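Local coordinates for protein BAT-2 beta-lactamase (Bacillus atrophaeus, PDB 6W5G) that hydrolyses beta-lactam antibiotics as a class D beta-lactamase, probably through a covalent acyl-enzyme intermediate, at residues G48-H53 with K59-N64; G103-R106 with W111-D114; I85-K90 with K191-T196; R140-L145 with E153-G158. One frame throughout, in Å; residues are numbered along the deposited sequence.

Contact 1: residues G48-H53 with K59-N64; sequences GTFILH and KTFIYN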
# COMPACT_ATOMS: atom_id res chain seq x y z
N GLY A 48 13.94 -7.09 7.95
CA GLY A 48 12.56 -6.74 7.65
C GLY A 48 11.65 -6.87 8.85
O GLY A 48 12.04 -7.36 9.92
N THR A 49 10.42 -6.42 8.66
CA THR A 49 9.37 -6.53 9.65
C THR A 49 8.10 -7.06 9.00
O THR A 49 7.86 -6.85 7.80
CB THR A 49 9.13 -5.17 10.36
OG1 THR A 49 8.10 -5.30 11.34
CG2 THR A 49 8.75 -4.09 9.36
N PHE A 50 7.29 -7.77 9.79
CA PHE A 50 6.00 -8.28 9.36
C PHE A 50 4.98 -8.01 10.45
O PHE A 50 5.23 -8.29 11.63
CB PHE A 50 6.05 -9.78 9.06
CG PHE A 50 4.74 -10.34 8.59
CD1 PHE A 50 4.23 -9.99 7.35
CD2 PHE A 50 4.00 -11.20 9.40
CE1 PHE A 50 3.01 -10.49 6.91
CE2 PHE A 50 2.78 -11.71 8.96
CZ PHE A 50 2.29 -11.35 7.71
N ILE A 51 3.83 -7.46 10.06
CA ILE A 51 2.73 -7.18 10.97
C ILE A 51 1.49 -7.86 10.42
O ILE A 51 1.17 -7.69 9.24
CB ILE A 51 2.49 -5.66 11.10
CG1 ILE A 51 3.76 -4.95 11.57
CG2 ILE A 51 1.33 -5.38 12.04
CD1 ILE A 51 3.90 -3.56 10.99
N LEU A 52 0.79 -8.62 11.26
CA LEU A 52 -0.47 -9.26 10.87
C LEU A 52 -1.52 -8.99 11.93
O LEU A 52 -1.33 -9.35 13.10
CB LEU A 52 -0.29 -10.77 10.67
CG LEU A 52 -1.49 -11.51 10.08
CD1 LEU A 52 -1.77 -11.07 8.64
CD2 LEU A 52 -1.27 -13.01 10.16
N HIS A 53 -2.62 -8.36 11.55
CA HIS A 53 -3.70 -8.07 12.48
C HIS A 53 -4.93 -8.89 12.12
O HIS A 53 -5.46 -8.77 11.01
CB HIS A 53 -4.05 -6.58 12.48
CG HIS A 53 -5.20 -6.24 13.37
ND1 HIS A 53 -5.07 -6.13 14.73
CD2 HIS A 53 -6.51 -6.02 13.09
CE1 HIS A 53 -6.25 -5.85 15.26
NE2 HIS A 53 -7.14 -5.78 14.29
N LYS A 59 -6.29 -9.10 17.36
CA LYS A 59 -4.96 -9.45 17.84
C LYS A 59 -3.95 -9.10 16.75
O LYS A 59 -4.26 -9.25 15.61
CB LYS A 59 -4.84 -10.92 18.11
CG LYS A 59 -5.77 -11.45 19.18
CD LYS A 59 -5.79 -12.95 19.15
CE LYS A 59 -4.55 -13.53 19.72
NZ LYS A 59 -4.94 -14.79 20.37
N THR A 60 -2.77 -8.66 17.16
CA THR A 60 -1.73 -8.25 16.23
C THR A 60 -0.44 -8.99 16.53
O THR A 60 0.04 -8.98 17.66
CB THR A 60 -1.48 -6.74 16.31
OG1 THR A 60 -2.70 -6.02 16.08
CG2 THR A 60 -0.45 -6.32 15.28
N PHE A 61 0.13 -9.62 15.50
CA PHE A 61 1.46 -10.21 15.56
C PHE A 61 2.46 -9.25 14.92
O PHE A 61 2.18 -8.66 13.87
CB PHE A 61 1.49 -11.53 14.77
CG PHE A 61 2.87 -12.08 14.57
CD1 PHE A 61 3.49 -12.80 15.58
CD2 PHE A 61 3.56 -11.86 13.38
CE1 PHE A 61 4.77 -13.30 15.41
CE2 PHE A 61 4.84 -12.36 13.21
CZ PHE A 61 5.45 -13.08 14.23
N ILE A 62 3.62 -9.10 15.55
CA ILE A 62 4.70 -8.28 15.01
C ILE A 62 6.00 -9.07 15.04
O ILE A 62 6.41 -9.57 16.10
CB ILE A 62 4.87 -6.96 15.77
CG1 ILE A 62 3.58 -6.15 15.77
CG2 ILE A 62 6.00 -6.14 15.17
CD1 ILE A 62 3.62 -4.96 16.73
N TYR A 63 6.65 -9.19 13.88
CA TYR A 63 8.03 -9.64 13.78
C TYR A 63 8.91 -8.41 13.59
O TYR A 63 8.65 -7.60 12.69
CB TYR A 63 8.19 -10.58 12.57
CG TYR A 63 9.63 -10.89 12.23
CD1 TYR A 63 10.32 -11.90 12.89
CD2 TYR A 63 10.31 -10.17 11.26
CE1 TYR A 63 11.64 -12.19 12.59
CE2 TYR A 63 11.63 -10.44 10.96
CZ TYR A 63 12.29 -11.45 11.63
OH TYR A 63 13.61 -11.73 11.33
N ASN A 64 9.94 -8.28 14.43
CA ASN A 64 10.88 -7.16 14.39
C ASN A 64 10.19 -5.83 14.72
O ASN A 64 9.97 -4.97 13.87
CB ASN A 64 11.66 -7.07 13.06
CG ASN A 64 12.82 -6.10 13.13
OD1 ASN A 64 12.97 -5.37 14.12
ND2 ASN A 64 13.65 -6.09 12.09
O HOH W 1 14.84 -9.48 9.84
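Tyr63 sets an edge of its ring against the backbone of Thr49 and Phe50, and its CE2 lies 3.3 Å from Gly48 O. CG is anti to the backbone N (chi1 169°), which sends the ring along the hairpin to the start of strand 48-53. There a water joins Tyr63 OH to Gly48 N.

The strands are antiparallel. Phe50 pairs with Tyr63 and Leu52 with Phe61 as hydrogen-bonded pairs; the straightest bond, Tyr63 N to Phe50 O, is 2.8 Å. On the face with Tyr63, the side chains of Phe50 and Phe61 cross at about a right angle and their rings meet edge to edge, Phe50 CD2 to Phe61 CD2 4.1 Å. Phe43 stacks on the Tyr63 ring.

The other face is mixed. Ile51 CG2 lies beside Thr60 CG2 at 3.8 Å. His53 ND1 and Thr60 OG1 share a hydrogen bond of 2.7 Å near the ring plane. Helix 172-184 touches Ile51 and His53 from this side.

Back at the Gly48 end, Tyr63 O accepts twice, from Phe50 N and, at 2.7 Å, from Thr49 OG1. Asn64 ND2 reaches Gly48 O from above the carbonyl plane, while its OD1 caps Arg67 N. This outer hairpin of the main sheet thus has side-chain bonds at both ends of its backbone ladder, consistent with a fixed register.

Contact 2: residues G103-R106 with W111-D114; sequences GTER and WNRD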
# COMPACT_ATOMS: atom_id res chain seq x y z
N GLY A 103 4.26 9.65 -24.58
CA GLY A 103 5.15 9.13 -25.59
C GLY A 103 6.60 8.99 -25.17
O GLY A 103 7.40 8.43 -25.94
N THR A 104 6.97 9.49 -23.99
CA THR A 104 8.33 9.35 -23.50
C THR A 104 8.54 7.93 -23.02
O THR A 104 7.77 7.43 -22.19
CB THR A 104 8.58 10.32 -22.35
OG1 THR A 104 8.43 11.66 -22.82
CG2 THR A 104 9.98 10.13 -21.80
N GLU A 105 9.59 7.28 -23.52
CA GLU A 105 9.90 5.93 -23.07
C GLU A 105 10.52 6.00 -21.68
O GLU A 105 11.56 6.65 -21.49
CB GLU A 105 10.84 5.24 -24.05
CG GLU A 105 11.14 3.80 -23.64
CD GLU A 105 12.15 3.11 -24.54
OE1 GLU A 105 13.13 2.54 -24.01
OE2 GLU A 105 11.95 3.11 -25.77
N ARG A 106 9.89 5.35 -20.72
CA ARG A 106 10.39 5.29 -19.36
C ARG A 106 10.92 3.89 -19.08
O ARG A 106 10.86 3.00 -19.94
CB ARG A 106 9.32 5.77 -18.37
CG ARG A 106 9.00 7.26 -18.54
CD ARG A 106 7.93 7.76 -17.57
NE ARG A 106 7.74 9.20 -17.70
CZ ARG A 106 7.00 9.77 -18.65
NH1 ARG A 106 6.89 11.08 -18.71
NH2 ARG A 106 6.35 9.01 -19.53
N TRP A 111 4.83 0.98 -18.14
CA TRP A 111 4.54 2.40 -17.96
C TRP A 111 4.34 3.12 -19.28
O TRP A 111 3.79 4.24 -19.28
CB TRP A 111 5.72 3.06 -17.25
CG TRP A 111 5.89 2.66 -15.82
CD1 TRP A 111 5.14 1.76 -15.10
CD2 TRP A 111 6.87 3.17 -14.91
NE1 TRP A 111 5.60 1.68 -13.81
CE2 TRP A 111 6.66 2.53 -13.67
CE3 TRP A 111 7.91 4.09 -15.03
CZ2 TRP A 111 7.45 2.80 -12.55
CZ3 TRP A 111 8.70 4.35 -13.93
CH2 TRP A 111 8.46 3.71 -12.70
N ASN A 112 4.76 2.53 -20.40
CA ASN A 112 4.80 3.23 -21.69
C ASN A 112 3.52 2.99 -22.51
O ASN A 112 3.56 2.49 -23.63
CB ASN A 112 6.04 2.83 -22.47
CG ASN A 112 7.32 3.17 -21.71
OD1 ASN A 112 7.41 4.20 -21.04
ND2 ASN A 112 8.33 2.30 -21.83
N ARG A 113 2.40 3.38 -21.92
CA ARG A 113 1.09 3.28 -22.56
C ARG A 113 0.10 4.11 -21.75
O ARG A 113 0.39 4.54 -20.63
CB ARG A 113 0.62 1.82 -22.66
CG ARG A 113 0.43 1.11 -21.32
CD ARG A 113 -0.16 -0.29 -21.56
NE ARG A 113 -0.44 -1.01 -20.32
CZ ARG A 113 0.24 -2.08 -19.90
NH1 ARG A 113 1.24 -2.56 -20.62
NH2 ARG A 113 -0.08 -2.67 -18.76
N ASP A 114 -1.07 4.34 -22.34
CA ASP A 114 -2.13 5.04 -21.62
C ASP A 114 -2.50 4.27 -20.36
O ASP A 114 -2.50 3.04 -20.34
CB ASP A 114 -3.38 5.15 -22.50
CG ASP A 114 -3.18 6.01 -23.73
OD1 ASP A 114 -2.19 6.78 -23.83
OD2 ASP A 114 -4.05 5.91 -24.63
O HOH W 2 5.96 6.14 -19.57
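With CG anti to the carbonyl carbon and beside the backbone N (chi1 -60°), Asn112 turns its amide toward the backbone of Arg106. Arg106 CB points at Asn112, and the chain, extended from CG to NE, carries the guanidinium away.

The amide grips one residue twice. OD1 accepts from Arg106 N at 2.8 Å, in a nearly straight bond (169°) whose donor is tilted from the carbonyl plane. ND2 donates a hydrogen bond to Arg106 O at 3.2 Å, with the acceptor in the amide plane. Glu105 CG passes ND2 at 3.7 Å.

The hydrophobic part is small. Arg106 CB sits in the plane of the Trp111 ring, at its edge, 4.0 Å from CE3. Phe108 meets the same indole edge-to-face, and the indole N-H goes to Asp123 O.

A water lies in the plane of the guanidinium at its edge. It accepts from Arg106 NH2 at 2.9 Å and can donate to Asn112 OD1 at 2.8 Å; its link to Trp111 O is weak. Thr104 CG2 stands over the centre of one guanidinium face. NH1 forms a salt bridge with Asp102, within the same loop.

Asn112 is also the centre of an inverse gamma turn. The contact closes the surface loop between strands 98-99 and 115-116. One side-chain amide here does the work of a backbone peptide, using its acceptor and its donor on a single residue, and this settles which end of the amide is oxygen.

Contact 3: residues I85-K90 with K191-T196; sequences IGLQVK and KPIMKT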
# COMPACT_ATOMS: atom_id res chain seq x y z
N ILE A 85 -7.63 10.53 -1.98
CA ILE A 85 -7.69 11.99 -2.02
C ILE A 85 -8.06 12.48 -3.41
O ILE A 85 -8.92 13.36 -3.57
CB ILE A 85 -6.35 12.59 -1.54
CG1 ILE A 85 -6.10 12.24 -0.07
CG2 ILE A 85 -6.33 14.10 -1.76
CD1 ILE A 85 -4.65 12.39 0.35
N GLY A 86 -7.43 11.91 -4.44
CA GLY A 86 -7.70 12.35 -5.80
C GLY A 86 -9.14 12.12 -6.22
O GLY A 86 -9.75 12.97 -6.88
N LEU A 87 -9.71 10.97 -5.85
CA LEU A 87 -11.13 10.76 -6.11
C LEU A 87 -11.99 11.71 -5.29
O LEU A 87 -12.95 12.29 -5.80
CB LEU A 87 -11.52 9.32 -5.80
CG LEU A 87 -10.97 8.30 -6.79
CD1 LEU A 87 -11.09 6.91 -6.21
CD2 LEU A 87 -11.73 8.38 -8.10
N GLN A 88 -11.63 11.92 -4.02
CA GLN A 88 -12.45 12.73 -3.13
C GLN A 88 -12.54 14.18 -3.60
O GLN A 88 -13.61 14.80 -3.54
CB GLN A 88 -11.92 12.66 -1.69
CG GLN A 88 -12.88 13.30 -0.68
CD GLN A 88 -14.20 12.54 -0.59
OE1 GLN A 88 -14.28 11.50 0.06
NE2 GLN A 88 -15.23 13.06 -1.25
N VAL A 89 -11.42 14.74 -4.08
CA VAL A 89 -11.42 16.13 -4.54
C VAL A 89 -11.75 16.25 -6.02
O VAL A 89 -11.70 17.36 -6.56
CB VAL A 89 -10.11 16.86 -4.18
CG1 VAL A 89 -9.79 16.71 -2.69
CG2 VAL A 89 -8.96 16.34 -5.05
N LYS A 90 -12.06 15.14 -6.69
CA LYS A 90 -12.44 15.12 -8.10
C LYS A 90 -11.29 15.50 -9.02
O LYS A 90 -11.51 15.98 -10.13
CB LYS A 90 -13.71 15.93 -8.39
CG LYS A 90 -14.92 15.45 -7.60
CD LYS A 90 -16.13 16.33 -7.82
CE LYS A 90 -17.25 15.96 -6.86
NZ LYS A 90 -17.65 14.53 -7.01
N LYS A 191 -17.86 6.61 1.47
CA LYS A 191 -17.75 5.15 1.45
C LYS A 191 -17.57 4.57 0.06
O LYS A 191 -16.72 3.67 -0.10
CB LYS A 191 -18.93 4.51 2.19
CG LYS A 191 -18.90 4.74 3.71
CD LYS A 191 -20.18 4.24 4.39
CE LYS A 191 -20.22 2.72 4.48
NZ LYS A 191 -19.12 2.13 5.31
N PRO A 192 -18.30 5.00 -0.98
CA PRO A 192 -18.04 4.43 -2.32
C PRO A 192 -16.63 4.67 -2.81
O PRO A 192 -16.09 3.84 -3.55
CB PRO A 192 -19.10 5.09 -3.21
CG PRO A 192 -19.69 6.20 -2.40
CD PRO A 192 -19.52 5.84 -0.97
N ILE A 193 -15.99 5.78 -2.41
CA ILE A 193 -14.60 6.01 -2.80
C ILE A 193 -13.69 4.98 -2.14
O ILE A 193 -12.77 4.44 -2.78
CB ILE A 193 -14.20 7.46 -2.47
CG1 ILE A 193 -14.88 8.41 -3.45
CG2 ILE A 193 -12.68 7.62 -2.52
CD1 ILE A 193 -14.64 9.87 -3.14
N MET A 194 -13.92 4.68 -0.87
CA MET A 194 -13.12 3.66 -0.20
C MET A 194 -13.36 2.29 -0.81
O MET A 194 -12.41 1.51 -0.98
CB MET A 194 -13.40 3.67 1.30
CG MET A 194 -12.82 4.91 1.96
SD MET A 194 -13.02 5.01 3.74
CE MET A 194 -14.76 5.39 3.91
N LYS A 195 -14.61 1.97 -1.17
CA LYS A 195 -14.87 0.71 -1.86
C LYS A 195 -14.11 0.64 -3.18
O LYS A 195 -13.52 -0.40 -3.51
CB LYS A 195 -16.37 0.51 -2.09
CG LYS A 195 -17.21 0.32 -0.82
CD LYS A 195 -16.84 -0.96 -0.07
CE LYS A 195 -17.95 -1.41 0.90
NZ LYS A 195 -18.23 -0.41 1.98
N THR A 196 -14.10 1.74 -3.95
CA THR A 196 -13.42 1.75 -5.24
C THR A 196 -11.92 1.53 -5.09
O THR A 196 -11.32 0.73 -5.82
CB THR A 196 -13.69 3.09 -5.94
OG1 THR A 196 -15.08 3.19 -6.25
CG2 THR A 196 -12.87 3.20 -7.24
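Apolar packing comes first. Leu87 and Ile193 run antiparallel alongside each other, and Ile193 CG2 rests 3.9 Å from Leu87 CB. That methyl is anti to the backbone N of Ile193, which turns it toward Leu87. Leu87 CD1 reaches on to Thr196 CG2 at 4.2 Å, about one helical turn after Ile193. Leu84 widens the apolar patch around Ile193.

Next are contacts of a methyl with polar groups. Ile193 CD1 tucks against Gln88, 3.6 Å from CA and 3.6 Å from OE1. The Gln88 chain bends at its second torsion (chi2 65°), which folds the amide back over this methyl; the two side chains lie crosswise.

No hydrogen bond joins the two segments themselves. The polar end of Gln88 is held nearby instead: OE1 accepts from Asp190 N, just ahead of helix 191-200.

The contact joins the last turn of helix 81-88, which ends in a Schellman motif, to the first turns of helix 191-200. Its chemistry is that of a branched aliphatic residue wedged between Leu87 and Gln88, with a hydrogen bond from Asp190 N to the Gln88 amide beside it.

Contact 4: residues R140-L145 with E153-G158; sequences RMKDWL and EDISGG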
# COMPACT_ATOMS: atom_id res chain seq x y z
N ARG A 140 -4.37 21.21 -0.76
CA ARG A 140 -5.31 20.13 -0.49
C ARG A 140 -4.59 18.87 -0.03
O ARG A 140 -5.10 18.14 0.84
CB ARG A 140 -6.17 19.85 -1.73
CG ARG A 140 -7.17 20.95 -2.01
CD ARG A 140 -8.21 20.51 -3.03
NE ARG A 140 -7.63 20.27 -4.35
CZ ARG A 140 -8.34 20.18 -5.47
NH1 ARG A 140 -7.73 19.95 -6.63
NH2 ARG A 140 -9.66 20.31 -5.44
N MET A 141 -3.42 18.58 -0.60
CA MET A 141 -2.67 17.40 -0.17
C MET A 141 -2.27 17.50 1.29
O MET A 141 -2.43 16.54 2.06
CB MET A 141 -1.44 17.20 -1.06
CG MET A 141 -0.72 15.89 -0.80
SD MET A 141 -1.63 14.45 -1.44
CE MET A 141 -1.17 14.57 -3.17
N LYS A 142 -1.74 18.66 1.70
CA LYS A 142 -1.37 18.87 3.09
C LYS A 142 -2.58 18.74 4.01
O LYS A 142 -2.51 18.10 5.07
CB LYS A 142 -0.73 20.25 3.25
CG LYS A 142 -0.19 20.53 4.64
CD LYS A 142 1.02 19.65 4.95
CE LYS A 142 1.76 20.15 6.18
NZ LYS A 142 2.94 19.29 6.53
N ASP A 143 -3.70 19.37 3.64
CA ASP A 143 -4.90 19.30 4.46
C ASP A 143 -5.34 17.85 4.64
O ASP A 143 -5.62 17.41 5.77
CB ASP A 143 -6.02 20.14 3.82
CG ASP A 143 -7.34 20.07 4.60
OD1 ASP A 143 -7.32 20.12 5.84
OD2 ASP A 143 -8.41 20.00 3.96
N TRP A 144 -5.36 17.07 3.56
CA TRP A 144 -5.83 15.70 3.66
C TRP A 144 -4.88 14.81 4.45
O TRP A 144 -5.33 13.97 5.24
CB TRP A 144 -6.13 15.14 2.27
CG TRP A 144 -7.51 15.48 1.82
CD1 TRP A 144 -7.88 16.45 0.91
CD2 TRP A 144 -8.73 14.90 2.29
NE1 TRP A 144 -9.24 16.48 0.79
CE2 TRP A 144 -9.79 15.54 1.62
CE3 TRP A 144 -9.03 13.89 3.21
CZ2 TRP A 144 -11.13 15.20 1.84
CZ3 TRP A 144 -10.37 13.56 3.43
CH2 TRP A 144 -11.40 14.21 2.74
N LEU A 145 -3.56 14.97 4.26
CA LEU A 145 -2.63 14.14 5.02
C LEU A 145 -2.67 14.49 6.50
O LEU A 145 -2.44 13.62 7.34
CB LEU A 145 -1.20 14.25 4.47
CG LEU A 145 -1.00 13.66 3.06
CD1 LEU A 145 0.47 13.63 2.66
CD2 LEU A 145 -1.62 12.27 2.93
N GLU A 153 3.54 13.57 7.63
CA GLU A 153 2.74 14.54 6.89
C GLU A 153 3.58 15.51 6.07
O GLU A 153 3.09 16.57 5.66
CB GLU A 153 1.76 15.30 7.80
CG GLU A 153 0.86 14.38 8.62
CD GLU A 153 0.02 15.13 9.64
OE1 GLU A 153 -0.11 16.37 9.53
OE2 GLU A 153 -0.51 14.48 10.57
N ASP A 154 4.84 15.18 5.78
CA ASP A 154 5.79 16.14 5.23
C ASP A 154 5.83 16.02 3.72
O ASP A 154 6.41 15.07 3.18
CB ASP A 154 7.17 15.89 5.84
CG ASP A 154 8.20 16.94 5.43
OD1 ASP A 154 7.93 17.75 4.53
OD2 ASP A 154 9.29 16.94 6.02
N ILE A 155 5.23 16.99 3.02
CA ILE A 155 5.22 17.01 1.56
C ILE A 155 6.20 18.04 0.99
O ILE A 155 6.13 18.35 -0.20
CB ILE A 155 3.80 17.19 0.99
CG1 ILE A 155 3.23 18.57 1.33
CG2 ILE A 155 2.90 16.08 1.50
CD1 ILE A 155 1.90 18.86 0.66
N SER A 156 7.12 18.56 1.81
CA SER A 156 8.06 19.58 1.35
C SER A 156 8.97 19.10 0.22
O SER A 156 9.52 19.93 -0.51
CB SER A 156 8.86 20.11 2.54
OG SER A 156 9.73 19.12 3.07
N GLY A 157 9.14 17.78 0.05
CA GLY A 157 9.94 17.27 -1.04
C GLY A 157 9.40 17.61 -2.42
O GLY A 157 10.11 17.42 -3.41
N GLY A 158 8.16 18.09 -2.51
CA GLY A 158 7.58 18.47 -3.78
C GLY A 158 6.28 17.75 -4.05
O GLY A 158 6.17 16.56 -3.75
O HOH W 3 4.91 19.60 4.40
O HOH W 4 -0.30 17.90 7.16
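Glu153 lies against the Leu145 carbonyl through CG, 3.6 Å from Leu145 O, with its carboxylate carbon CD 3.7 Å from the same oxygen. OE1 turns to other partners: a water that also donates to Lys142 O, and His146 ND1. The second carboxylate, of Asp154, serves its own loop. Its OD1 takes Ser156 OG on the syn side, 17° out of the carboxylate plane, and Ser156 N nearly head-on at 3.0 Å. The latter bond makes an Asx turn.

Lys142 bridges helix and loop. Its chain bends at the second torsion (chi2 68°) and then runs straight, bringing NZ to Glu153 O at 2.9 Å. The ammonium comes from above the carbonyl plane, not along a lone pair. A further water accepts from both NZ and Ile155 N. The carboxylates of Glu153 and Asp154 are not in contact with NZ, though their charges may favour it.

Below this polar layer Ile155 points toward the helix and packs on it. CG2 meets Leu145 CD1 at 3.6 Å. CD1 lies over the turn at Met141 and Lys142, 3.9 Å from Lys142 CB and 4.1 Å from Met141 CB. Phe162 touches both Met141 and Ile155.

A type I turn from Ile155 to Gly158 follows. The contact packs the loop after helix 138-147 back on that helix. Charged and water-linked groups lie along its outer margin and aliphatic carbons inside, so the loop is fastened by polar bonds and buried apolar surface together.

Contacts 3 and 4 are neighbours, with centres about 18 Å apart. They touch mainly through Trp144, whose NE1 is 3.5 Å from Val89 CG1, with Arg140 also against Val89. Contact 4 lies within the chain loop that contact 3 closes, and so does contact 2. Contact 2 stands apart at the surface, its nearest atoms about 16 Å from either. Contact 1 belongs to the edge of the main sheet. Its centre is about 37 Å from that of contact 2, across the middle of the protein. Lys79, carboxylated in this enzyme and part of the active site in class D relatives, lies just before helix 81-88, whose far end forms contact 3.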